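Local coordinates for PGRP-Hd - Peptidoglycan recognition protein homologue (Alvinella pompejana, PDB 3EP1) that probably recognises bacterial peptidoglycan as an innate immune protein of the amidase-like peptidoglycan recognition family, at residues 62-65 against 66-69; 135-138 against 139-142. One frame throughout, in Å; residues are numbered along the deposited sequence.

Contact 1: residues 62-65 against 66-69; sequences IVKA and LQDA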
loop_
_atom_site.group_PDB
_atom_site.type_symbol
_atom_site.label_atom_id
_atom_site.label_comp_id
_atom_site.label_asym_id
_atom_site.label_seq_id
_atom_site.Cartn_x
_atom_site.Cartn_y
_atom_site.Cartn_z
ATOM N N ILE A 62 -13.572 20.415 -1.678
ATOM C CA ILE A 62 -12.396 21.239 -1.931
ATOM C C ILE A 62 -11.555 20.630 -3.041
ATOM O O ILE A 62 -11.029 21.345 -3.890
ATOM C CB ILE A 62 -11.503 21.395 -0.677
ATOM C CG1 ILE A 62 -12.209 22.260 0.368
ATOM C CG2 ILE A 62 -10.182 22.047 -1.069
ATOM C CD1 ILE A 62 -11.443 22.411 1.666
ATOM N N VAL A 63 -11.429 19.308 -3.025
ATOM C CA VAL A 63 -10.651 18.619 -4.040
ATOM C C VAL A 63 -11.270 18.914 -5.402
ATOM O O VAL A 63 -10.570 19.210 -6.367
ATOM C CB VAL A 63 -10.616 17.094 -3.785
ATOM C CG1 VAL A 63 -9.878 16.399 -4.896
ATOM C CG2 VAL A 63 -9.927 16.805 -2.462
ATOM N N LYS A 64 -12.592 18.842 -5.473
ATOM C CA LYS A 64 -13.291 19.127 -6.724
ATOM C C LYS A 64 -12.989 20.564 -7.151
ATOM O O LYS A 64 -12.699 20.832 -8.311
ATOM C CB LYS A 64 -14.792 18.956 -6.527
ATOM C CG LYS A 64 -15.645 19.405 -7.700
ATOM C CD LYS A 64 -15.637 18.418 -8.841
ATOM C CE LYS A 64 -16.848 18.664 -9.740
ATOM N NZ LYS A 64 -17.005 17.640 -10.790
ATOM N N ALA A 65 -13.062 21.481 -6.195
ATOM C CA ALA A 65 -12.792 22.892 -6.450
ATOM C C ALA A 65 -11.384 23.106 -7.000
ATOM O O ALA A 65 -11.164 23.963 -7.849
ATOM C CB ALA A 65 -12.966 23.697 -5.165
ATOM N N LEU A 66 -10.426 22.338 -6.495
ATOM C CA LEU A 66 -9.052 22.469 -6.950
ATOM C C LEU A 66 -8.975 22.032 -8.397
ATOM O O LEU A 66 -8.364 22.705 -9.228
ATOM C CB LEU A 66 -8.114 21.615 -6.086
ATOM C CG LEU A 66 -7.821 22.146 -4.677
ATOM C CD1 LEU A 66 -7.144 21.063 -3.832
ATOM C CD2 LEU A 66 -6.938 23.381 -4.783
ATOM N N GLN A 67 -9.605 20.905 -8.711
ATOM C CA GLN A 67 -9.574 20.432 -10.081
ATOM C C GLN A 67 -10.082 21.546 -10.987
ATOM O O GLN A 67 -9.409 21.929 -11.935
ATOM C CB GLN A 67 -10.437 19.179 -10.262
ATOM C CG GLN A 67 -10.371 18.627 -11.675
ATOM C CD GLN A 67 -11.299 17.465 -11.907
ATOM O OE1 GLN A 67 -12.484 17.531 -11.587
ATOM N NE2 GLN A 67 -10.771 16.391 -12.480
ATOM N N ASP A 68 -11.259 22.079 -10.679
ATOM C CA ASP A 68 -11.839 23.155 -11.479
ATOM C C ASP A 68 -10.847 24.292 -11.717
ATOM O O ASP A 68 -10.714 24.799 -12.836
ATOM C CB ASP A 68 -13.079 23.719 -10.786
ATOM C CG ASP A 68 -14.250 22.767 -10.824
ATOM O OD1 ASP A 68 -15.242 23.034 -10.114
ATOM O OD2 ASP A 68 -14.184 21.759 -11.561
ATOM N N ALA A 69 -10.159 24.684 -10.649
ATOM C CA ALA A 69 -9.178 25.755 -10.708
ATOM C C ALA A 69 -8.021 25.374 -11.621
ATOM O O ALA A 69 -7.503 26.207 -12.366
ATOM C CB ALA A 69 -8.653 26.062 -9.307
#
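Ile62 and Leu66 sit one turn apart on the helix 59-72 and meet methyl to methyl, CG2 of Ile62 lying 4.2 Å from CD1 of Leu66. Leu66 reaches back along the helix because its CG stands beside its own backbone N and anti to the carbonyl carbon (chi1 -74°). That brings CG of Leu66 up to the oxygen end of the Ile62 carbonyl, 3.4 Å from O, which also accepts the N-H of Leu66. Ile62 gives little more than its CG2 branch, since its longer arm runs away from Leu66.

On another side of the helix, Lys64 and Asp68 form a looser pair. The lysine chain passes alongside the acid, CG 4.4 Å from OD1 of Asp68, but NZ stays 5.1 Å from OD2 and is hydrogen-bonded instead to the carbonyl of Ala12. The carboxylate of Asp68 leans back over the turn, its CG 3.5 Å from Lys64 O. That same oxygen takes the N-H of Asp68 in a nearly straight bond (174°) lying in the carbonyl plane. Gln67 stretches away from the helix into the protein, CG anti to the backbone N and the rest extended; NE2 is hydrogen-bonded to OD1 of Asp77 and to the carbonyl oxygen of Ile14.

Chemically, then, regular backbone bonds set the spacing, while the long polar side chains tie this helix to the N-terminal part of the chain and to Asp77. Between Lys64 and Asp68 the charges can probably attract only at a distance, without a salt bridge.

Contact 2: residues 135-138 against 139-142; sequences LIIC and GQAA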
loop_
_atom_site.group_PDB
_atom_site.type_symbol
_atom_site.label_atom_id
_atom_site.label_comp_id
_atom_site.label_asym_id
_atom_site.label_seq_id
_atom_site.Cartn_x
_atom_site.Cartn_y
_atom_site.Cartn_z
ATOM N N LEU A 135 0.962 6.249 2.510
ATOM C CA LEU A 135 0.953 6.386 1.058
ATOM C C LEU A 135 2.301 5.999 0.438
ATOM O O LEU A 135 2.374 5.263 -0.540
ATOM C CB LEU A 135 0.598 7.825 0.678
ATOM C CG LEU A 135 0.666 8.185 -0.808
ATOM C CD1 LEU A 135 -0.347 7.368 -1.579
ATOM C CD2 LEU A 135 0.401 9.661 -1.002
ATOM N N ILE A 136 3.372 6.508 1.018
ATOM C CA ILE A 136 4.706 6.231 0.515
ATOM C C ILE A 136 5.076 4.756 0.665
ATOM O O ILE A 136 5.498 4.099 -0.284
ATOM C CB ILE A 136 5.727 7.094 1.260
ATOM C CG1 ILE A 136 5.368 8.578 1.070
ATOM C CG2 ILE A 136 7.143 6.749 0.780
ATOM C CD1 ILE A 136 6.137 9.546 1.957
ATOM N N ILE A 137 4.903 4.236 1.870
ATOM C CA ILE A 137 5.233 2.853 2.127
ATOM C C ILE A 137 4.428 1.926 1.212
ATOM O O ILE A 137 4.966 0.954 0.670
ATOM C CB ILE A 137 5.032 2.533 3.625
ATOM C CG1 ILE A 137 6.006 3.391 4.443
ATOM C CG2 ILE A 137 5.288 1.053 3.903
ATOM C CD1 ILE A 137 5.966 3.151 5.938
ATOM N N CYS A 138 3.153 2.235 0.999
ATOM C CA CYS A 138 2.353 1.395 0.122
ATOM C C CYS A 138 2.717 1.642 -1.344
ATOM O O CYS A 138 2.540 0.771 -2.196
ATOM C CB CYS A 138 0.863 1.626 0.371
ATOM S SG CYS A 138 0.316 1.002 2.003
ATOM N N GLY A 139 3.236 2.829 -1.638
ATOM C CA GLY A 139 3.630 3.120 -3.003
ATOM C C GLY A 139 4.849 2.272 -3.313
ATOM O O GLY A 139 4.964 1.673 -4.387
ATOM N N GLN A 140 5.755 2.217 -2.343
ATOM C CA GLN A 140 6.986 1.446 -2.455
ATOM C C GLN A 140 6.719 -0.055 -2.541
ATOM O O GLN A 140 7.317 -0.748 -3.359
ATOM C CB GLN A 140 7.896 1.768 -1.264
ATOM C CG GLN A 140 8.647 3.092 -1.434
ATOM C CD GLN A 140 9.133 3.700 -0.131
ATOM O OE1 GLN A 140 10.046 4.516 -0.129
ATOM N NE2 GLN A 140 8.512 3.322 0.976
ATOM N N ALA A 141 5.819 -0.548 -1.701
ATOM C CA ALA A 141 5.470 -1.959 -1.705
ATOM C C ALA A 141 4.920 -2.351 -3.075
ATOM O O ALA A 141 5.243 -3.423 -3.593
ATOM C CB ALA A 141 4.439 -2.248 -0.620
ATOM N N ALA A 142 4.102 -1.473 -3.658
ATOM C CA ALA A 142 3.501 -1.718 -4.972
ATOM C C ALA A 142 4.423 -1.351 -6.130
ATOM O O ALA A 142 4.016 -1.383 -7.288
ATOM C CB ALA A 142 2.196 -0.958 -5.105
#
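A first torsion of -79° sets CG of Gln140 beside its own backbone N, and from there the extended chain runs back along the helix to Ile136. Ile136 answers with its CG2 branch, which stands anti to the backbone N while CG1 takes the place beside it (chi1 -58°). The two side chains therefore lie side by side and point the same way, the methyl CG2 of Ile136 resting 3.7 Å from NE2 and 3.8 Å from CD of Gln140. NE2 of Gln140 also comes within 3.5 Å of CA of Ile137. Although NE2 of Gln140 passes 3.4 Å from O of Ile136, the angle is too poor for a hydrogen bond; that O instead accepts the backbone bond from Gln140 N, 2.8 Å away. Leu145, on the following strand 145-146, touches both Ile136 and Gln140.

Cys138 lies away from this pair, and its SG forms a disulfide with Cys138 of the second subunit. Further on, Ala142 N still bonds to Cys138 O at 3.1 Å, but it approaches from above the carbonyl plane, 40° out of it. Ala142 is also where the backbone leaves helical angles. The arrangement is that of the last turns of an alpha-helix running out into a loop, here with a cysteine that cross-links two copies of the helix 126-141 in the dimer.

Contact 1 comes first along the chain, in the helix 59-72, and contact 2 follows in the helix 126-141; each stays within its own helix. Their centres are 25 Å apart and their nearest atoms about 13 Å, on opposite sides of the chain's centre. Between the two helices in sequence come the strands 82-84, 90-92 and 110-115, which belong to the mixed five-stranded sheet of this amidase-like fold. The two sides are used differently: residues 62-69 meet loops of their own chain and no other chain of the assembly, whereas residues 135-142 take part in the subunit interface.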